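Local structure of pyruvate kinase 1 (Trypanosoma brucei brucei, 4KCT) at residues Leu462-Ala465 with Lys466-Tyr470; Val277-Met280 with Cys281-Lys285; Pro114-Glu117 with Lys118-Thr121. The protein catalyses the transfer of a phosphoryl group from phosphoenolpyruvate to ADP, giving pyruvate and ATP, and has an intrinsic oxaloacetate decarboxylase activity. All coordinates share one frame; numbering follows the deposited sequence.

Interaction 1 (Leu462-Ala465 with Lys466-Tyr470); sequences LDFA and KKEKY
The backbone from L462 to Y470 runs through the last turn of helix 455-467 and out of it: K466 N, K467 N and E468 N donate to the carbonyl oxygens of L462, D463 and F464, and Y470 N then reaches back five residues to A465 O (2.9 Å). That last bond is bent at the hydrogen (135°), although Y470 N lies nearly in line with the A465 carbonyl.

F464 carries most of the side-chain contact. Its CG is anti to the backbone N, which sends the ring outward from the helix, to where E468, one turn on, covers one face. E468 CG makes a CH-pi contact there, 3.6 Å from the centroid of the F464 ring and 15° off the ring normal. The E468 chain bends at chi2, and its carboxylate plane ends only 21° from that of the F464 ring.

K469 has positive phi, and K469 N bonds back to K466 O (3.1 Å) inside the bond from Y470 N to A465 O; together they form a Schellman motif, which ends the helix in the alpha/beta domain and turns the chain.

The reversal brings Y470 back beside F464. F464 CE2 sits in the plane of the Y470 ring at its edge, 3.8 Å from Y470 CE2, while A465 CB packs loosely on Y470 CB (4.4 Å). F464 also packs on V439 and V441 of strand 438-442 and on I420 of strand 419-423, Y470 meets V439, and H19 stacks edge-to-face with Y470. The polar ends turn elsewhere: D463 OD2 forms a salt bridge with K459, and K466 NZ bonds T473 OG1 and the carbonyl oxygen of P499.

Interaction 2 (Val277-Met280 with Cys281-Lys285); sequences VAQM and CIISK
V277 to K285 form successive turns of helix 275-289, one of the helices packed around the eight-stranded parallel TIM barrel, and four i to i+4 backbone bonds join the turns. C281 N, I282 N, I283 N and S284 N donate to the oxygens of V277, A278, Q279 and M280; the shortest runs from I282 N to A278 O (2.8 Å), and all are close to straight at the hydrogen.

The apolar contacts lie on the barrel side. I282 CD1 comes within 4.4 Å of A278 CB, and I282 packs on I259 and V261 of strand 258-262. I283 lies alongside Q279, pointing the same way and touching V293 of strand 293-296.

Polar groups buried on this helix find partners beyond it. The Q279 chain, extended beyond CG, carries its amide to R263 and N323: Q279 OE1 accepts from R263 NH1 and Q279 NE2 donates to N323 OD1, two bonds that fix the amide's rotation. R263 lines the pocket of the bound pyruvate; its side chain about 10 Å from that ligand, Q279 thus sits in the second shell, consistent with it positioning R263. On the subunit interface, S284 OG bonds N7 ND2 of the second subunit, and M280 packs on the same N7.

With Q279 CG anti to its own nitrogen (chi1 173°), this methylene meets the methyl I283 CD1 at 3.6 Å.

Interaction 3 (Pro114-Glu117 with Lys118-Thr121); sequences PAYE and KVGT
Y116 and V119 are the ends of a type I beta turn with E117 and K118 at its corners, V119 N donating to Y116 O at 3.3 Å. The bond is straight at the hydrogen (170°), but the donor stands above the carbonyl plane, 62° out of it, and misses the lone pairs. On the side-chain level, V119 CG1 lies opposite the carbonyl carbon (chi1 -77°), which leaves CG2 between the backbone N and the carbonyl carbon and turns this methyl back over the turn, 3.8 Å from Y116 O and 4.4 Å from Y116 CD1. The Y116 ring also makes a cation-pi contact with K124.

E117 and K118 run side by side, pointing the same way, both extended beyond CG. Their first torsions differ: E117 CG is opposite its nitrogen, K118 CG opposite its carbonyl carbon. E117 CG and K118 CG touch at 4.1 Å.

A water bridges the 3-10 segment to the turn, donating to A115 O at 2.6 Å and accepting from K118 N at 2.9 Å. It takes the N-H of K118, which is poorly aimed at Y116 O. The loop connects strands 107-111 and 124-126, which run parallel side by side in the mixed sheet. With E117 OE2 held in a salt bridge by R175 and E117 OE1 5.7 Å from K118 NZ, any attraction between E117 and K118 is through space, not a salt bridge.

In the fold
Following the chain from the N terminus, interaction 3 comes first, forming a tight turn within the loop between strands 107-111 and 124-126 of the mixed sheet. Interaction 2 follows within helix 275-289, one of the outer helices of the barrel, between strands 258-262 and 293-296. Interaction 1 lies last, where helix 455-467 ends in the alpha/beta domain, its centre about 65 Å from that of interaction 3. All three are local and in series, so none nests in or crosses another, and none by itself joins distant parts. Through outside packing, interaction 2 connects its helix to barrel strands and a second subunit, and interaction 1 its helix end to strands 438-442 and 419-423.

Interaction 1 (Leu462-Ala465 with Lys466-Tyr470)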
loop_
_atom_site.group_PDB
_atom_site.type_symbol
_atom_site.label_atom_id
_atom_site.label_comp_id
_atom_site.label_asym_id
_atom_site.label_seq_id
_atom_site.Cartn_x
_atom_site.Cartn_y
_atom_site.Cartn_z
ATOM N N LEU A 462 34.158 15.142 7.890
ATOM C CA LEU A 462 34.007 15.666 6.519
ATOM C C LEU A 462 35.317 15.567 5.714
ATOM O O LEU A 462 35.304 15.277 4.510
ATOM C CB LEU A 462 33.506 17.115 6.556
ATOM C CG LEU A 462 32.063 17.298 7.077
ATOM C CD1 LEU A 462 31.650 18.773 7.122
ATOM C CD2 LEU A 462 31.056 16.471 6.286
ATOM N N ASP A 463 36.442 15.762 6.384
ATOM C CA ASP A 463 37.757 15.570 5.741
ATOM C C ASP A 463 37.955 14.118 5.373
ATOM O O ASP A 463 38.458 13.798 4.288
ATOM C CB ASP A 463 38.884 16.008 6.671
ATOM C CG ASP A 463 39.038 17.526 6.734
ATOM O OD1 ASP A 463 38.407 18.242 5.916
ATOM O OD2 ASP A 463 39.676 18.005 7.685
ATOM N N PHE A 464 37.528 13.231 6.265
ATOM C CA PHE A 464 37.600 11.808 5.999
ATOM C C PHE A 464 36.740 11.415 4.802
ATOM O O PHE A 464 37.194 10.683 3.927
ATOM C CB PHE A 464 37.233 11.007 7.247
ATOM C CG PHE A 464 37.301 9.525 7.065
ATOM C CD1 PHE A 464 38.499 8.834 7.289
ATOM C CD2 PHE A 464 36.141 8.793 6.832
ATOM C CE1 PHE A 464 38.542 7.439 7.238
ATOM C CE2 PHE A 464 36.180 7.405 6.758
ATOM C CZ PHE A 464 37.387 6.726 6.951
ATOM N N ALA A 465 35.509 11.923 4.736
ATOM C CA ALA A 465 34.648 11.649 3.576
ATOM C C ALA A 465 35.326 12.028 2.255
ATOM O O ALA A 465 35.162 11.336 1.247
ATOM C CB ALA A 465 33.301 12.376 3.702
ATOM N N LYS A 466 35.967 13.190 2.230
ATOM C CA LYS A 466 36.642 13.675 1.004
ATOM C C LYS A 466 37.841 12.793 0.668
ATOM O O LYS A 466 38.000 12.351 -0.465
ATOM C CB LYS A 466 37.108 15.133 1.177
ATOM C CG LYS A 466 35.994 16.160 1.088
ATOM C CD LYS A 466 36.538 17.583 1.105
ATOM C CE LYS A 466 37.079 17.978 -0.251
ATOM N NZ LYS A 466 37.497 19.407 -0.266
ATOM N N LYS A 467 38.669 12.527 1.675
ATOM C CA LYS A 467 39.885 11.757 1.488
ATOM C C LYS A 467 39.592 10.326 1.033
ATOM O O LYS A 467 40.256 9.796 0.149
ATOM C CB LYS A 467 40.713 11.763 2.780
ATOM C CG LYS A 467 41.743 10.650 2.874
ATOM C CD LYS A 467 43.105 11.180 3.294
ATOM C CE LYS A 467 44.101 10.036 3.465
ATOM N NZ LYS A 467 45.425 10.362 2.866
ATOM N N GLU A 468 38.563 9.714 1.598
ATOM C CA GLU A 468 38.262 8.341 1.268
ATOM C C GLU A 468 37.371 8.250 0.058
ATOM O O GLU A 468 36.919 7.162 -0.301
ATOM C CB GLU A 468 37.629 7.625 2.457
ATOM C CG GLU A 468 38.545 7.551 3.668
ATOM C CD GLU A 468 39.851 6.843 3.367
ATOM O OE1 GLU A 468 39.805 5.648 3.022
ATOM O OE2 GLU A 468 40.922 7.488 3.444
ATOM N N LYS A 469 37.069 9.409 -0.539
ATOM C CA LYS A 469 36.268 9.478 -1.765
ATOM C C LYS A 469 34.837 8.952 -1.616
ATOM O O LYS A 469 34.255 8.463 -2.571
ATOM C CB LYS A 469 36.988 8.789 -2.935
ATOM C CG LYS A 469 38.250 9.537 -3.364
ATOM C CD LYS A 469 39.033 8.774 -4.416
ATOM C CE LYS A 469 40.190 8.007 -3.796
ATOM N NZ LYS A 469 41.179 7.581 -4.824
ATOM N N TYR A 470 34.239 9.180 -0.457
ATOM C CA TYR A 470 32.791 8.997 -0.290
ATOM C C TYR A 470 32.003 10.153 -0.892
ATOM O O TYR A 470 30.904 9.969 -1.433
ATOM C CB TYR A 470 32.441 8.826 1.190
ATOM C CG TYR A 470 33.062 7.590 1.806
ATOM C CD1 TYR A 470 32.883 6.342 1.228
ATOM C CD2 TYR A 470 33.922 7.681 2.900
ATOM C CE1 TYR A 470 33.424 5.195 1.810
ATOM C CE2 TYR A 470 34.567 6.553 3.402
ATOM C CZ TYR A 470 34.275 5.308 2.874
ATOM O OH TYR A 470 34.873 4.185 3.390
#

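Interaction 2 (Val277-Met280 with Cys281-Lys285)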
loop_
_atom_site.group_PDB
_atom_site.type_symbol
_atom_site.label_atom_id
_atom_site.label_comp_id
_atom_site.label_asym_id
_atom_site.label_seq_id
_atom_site.Cartn_x
_atom_site.Cartn_y
_atom_site.Cartn_z
ATOM N N VAL A 277 13.766 -20.745 7.078
ATOM C CA VAL A 277 12.668 -20.050 7.704
ATOM C C VAL A 277 13.157 -19.357 8.996
ATOM O O VAL A 277 12.911 -18.173 9.195
ATOM C CB VAL A 277 11.538 -21.041 8.050
ATOM C CG1 VAL A 277 10.407 -20.335 8.779
ATOM C CG2 VAL A 277 11.039 -21.750 6.775
ATOM N N ALA A 278 13.898 -20.089 9.829
ATOM C CA ALA A 278 14.539 -19.479 11.006
ATOM C C ALA A 278 15.389 -18.276 10.607
ATOM O O ALA A 278 15.328 -17.212 11.232
ATOM C CB ALA A 278 15.395 -20.512 11.740
ATOM N N GLN A 279 16.185 -18.444 9.562
ATOM C CA GLN A 279 17.114 -17.389 9.151
ATOM C C GLN A 279 16.334 -16.109 8.807
ATOM O O GLN A 279 16.665 -15.003 9.278
ATOM C CB GLN A 279 17.911 -17.839 7.909
ATOM C CG GLN A 279 18.783 -16.735 7.319
ATOM C CD GLN A 279 19.728 -17.257 6.246
ATOM O OE1 GLN A 279 20.266 -18.370 6.367
ATOM N NE2 GLN A 279 19.988 -16.433 5.222
ATOM N N MET A 280 15.328 -16.244 7.949
ATOM C CA MET A 280 14.567 -15.080 7.530
ATOM C C MET A 280 13.920 -14.391 8.719
ATOM O O MET A 280 13.861 -13.173 8.786
ATOM C CB MET A 280 13.480 -15.489 6.539
ATOM C CG MET A 280 14.018 -15.884 5.173
ATOM S SD MET A 280 12.701 -16.689 4.218
ATOM C CE MET A 280 11.795 -15.262 3.683
ATOM N N CYS A 281 13.306 -15.188 9.577
ATOM C CA CYS A 281 12.620 -14.666 10.756
ATOM C C CYS A 281 13.573 -13.929 11.725
ATOM O O CYS A 281 13.340 -12.786 12.069
ATOM C CB CYS A 281 11.920 -15.804 11.484
ATOM S SG CYS A 281 11.158 -15.267 13.028
ATOM N N ILE A 282 14.718 -14.548 12.020
ATOM C CA ILE A 282 15.680 -13.980 12.949
ATOM C C ILE A 282 16.326 -12.705 12.378
ATOM O O ILE A 282 16.428 -11.680 13.070
ATOM C CB ILE A 282 16.758 -15.004 13.308
ATOM C CG1 ILE A 282 16.161 -16.132 14.168
ATOM C CG2 ILE A 282 17.925 -14.344 14.017
ATOM C CD1 ILE A 282 17.078 -17.351 14.239
ATOM N N ILE A 283 16.708 -12.736 11.111
ATOM C CA ILE A 283 17.297 -11.544 10.529
ATOM C C ILE A 283 16.320 -10.368 10.566
ATOM O O ILE A 283 16.676 -9.239 11.002
ATOM C CB ILE A 283 17.814 -11.783 9.099
ATOM C CG1 ILE A 283 19.052 -12.711 9.147
ATOM C CG2 ILE A 283 18.153 -10.434 8.454
ATOM C CD1 ILE A 283 19.504 -13.229 7.750
ATOM N N SER A 284 15.082 -10.620 10.152
ATOM C CA SER A 284 14.069 -9.554 10.139
ATOM C C SER A 284 13.774 -9.034 11.541
ATOM O O SER A 284 13.654 -7.834 11.741
ATOM C CB SER A 284 12.792 -10.024 9.449
ATOM O OG SER A 284 13.074 -10.202 8.040
ATOM N N LYS A 285 13.714 -9.927 12.519
ATOM C CA LYS A 285 13.506 -9.490 13.891
ATOM C C LYS A 285 14.654 -8.600 14.372
ATOM O O LYS A 285 14.420 -7.617 15.075
ATOM C CB LYS A 285 13.324 -10.696 14.844
ATOM C CG LYS A 285 11.917 -11.327 14.775
ATOM C CD LYS A 285 11.833 -12.537 15.701
ATOM C CE LYS A 285 10.425 -13.131 15.751
ATOM N NZ LYS A 285 9.503 -12.275 16.532
#

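Interaction 3 (Pro114-Glu117 with Lys118-Thr121)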
loop_
_atom_site.group_PDB
_atom_site.type_symbol
_atom_site.label_atom_id
_atom_site.label_comp_id
_atom_site.label_asym_id
_atom_site.label_seq_id
_atom_site.Cartn_x
_atom_site.Cartn_y
_atom_site.Cartn_z
ATOM N N PRO A 114 26.643 -43.560 34.663
ATOM C CA PRO A 114 28.054 -43.318 34.379
ATOM C C PRO A 114 28.936 -44.554 34.615
ATOM O O PRO A 114 30.070 -44.585 34.131
ATOM C CB PRO A 114 28.424 -42.167 35.338
ATOM C CG PRO A 114 27.411 -42.241 36.440
ATOM C CD PRO A 114 26.145 -42.744 35.794
ATOM N N ALA A 115 28.349 -45.646 35.128
ATOM C CA ALA A 115 29.080 -46.929 35.152
ATOM C C ALA A 115 29.534 -47.321 33.737
ATOM O O ALA A 115 30.561 -47.980 33.565
ATOM C CB ALA A 115 28.238 -48.034 35.759
ATOM N N TYR A 116 28.752 -46.927 32.732
ATOM C CA TYR A 116 28.964 -47.396 31.362
ATOM C C TYR A 116 29.825 -46.431 30.531
ATOM O O TYR A 116 30.034 -46.640 29.323
ATOM C CB TYR A 116 27.621 -47.660 30.663
ATOM C CG TYR A 116 26.909 -48.869 31.212
ATOM C CD1 TYR A 116 27.221 -50.140 30.759
ATOM C CD2 TYR A 116 26.061 -48.754 32.316
ATOM C CE1 TYR A 116 26.672 -51.270 31.359
ATOM C CE2 TYR A 116 25.513 -49.877 32.921
ATOM C CZ TYR A 116 25.807 -51.127 32.423
ATOM O OH TYR A 116 25.217 -52.236 32.983
ATOM N N GLU A 117 30.334 -45.392 31.181
ATOM C CA GLU A 117 30.971 -44.290 30.473
ATOM C C GLU A 117 32.140 -44.760 29.594
ATOM O O GLU A 117 32.386 -44.206 28.503
ATOM C CB GLU A 117 31.459 -43.245 31.478
ATOM C CG GLU A 117 32.300 -42.151 30.862
ATOM C CD GLU A 117 32.831 -41.184 31.897
ATOM O OE1 GLU A 117 32.644 -41.437 33.112
ATOM O OE2 GLU A 117 33.432 -40.168 31.498
ATOM N N LYS A 118 32.895 -45.748 30.079
ATOM C CA LYS A 118 34.140 -46.104 29.415
ATOM C C LYS A 118 34.094 -47.403 28.640
ATOM O O LYS A 118 35.096 -47.804 28.048
ATOM C CB LYS A 118 35.320 -46.081 30.398
ATOM C CG LYS A 118 35.523 -44.716 31.042
ATOM C CD LYS A 118 36.724 -44.717 31.973
ATOM C CE LYS A 118 36.785 -43.444 32.812
ATOM N NZ LYS A 118 37.833 -43.561 33.874
ATOM N N VAL A 119 32.913 -48.012 28.563
ATOM C CA VAL A 119 32.779 -49.378 28.023
ATOM C C VAL A 119 31.570 -49.511 27.109
ATOM O O VAL A 119 30.852 -50.520 27.162
ATOM C CB VAL A 119 32.594 -50.446 29.142
ATOM C CG1 VAL A 119 33.903 -50.746 29.821
ATOM C CG2 VAL A 119 31.534 -49.999 30.136
ATOM N N GLY A 120 31.388 -48.556 26.205
ATOM C CA GLY A 120 30.255 -48.626 25.311
ATOM C C GLY A 120 30.409 -49.745 24.297
ATOM O O GLY A 120 31.521 -50.040 23.823
ATOM N N THR A 121 29.294 -50.391 23.980
ATOM C CA THR A 121 29.289 -51.465 23.004
ATOM C C THR A 121 28.148 -51.235 22.018
ATOM O O THR A 121 27.393 -50.250 22.139
ATOM C CB THR A 121 29.087 -52.836 23.672
ATOM O OG1 THR A 121 27.752 -52.926 24.172
ATOM C CG2 THR A 121 30.071 -53.034 24.803
HETATM O O HOH W 1 32.693 -46.889 32.685
#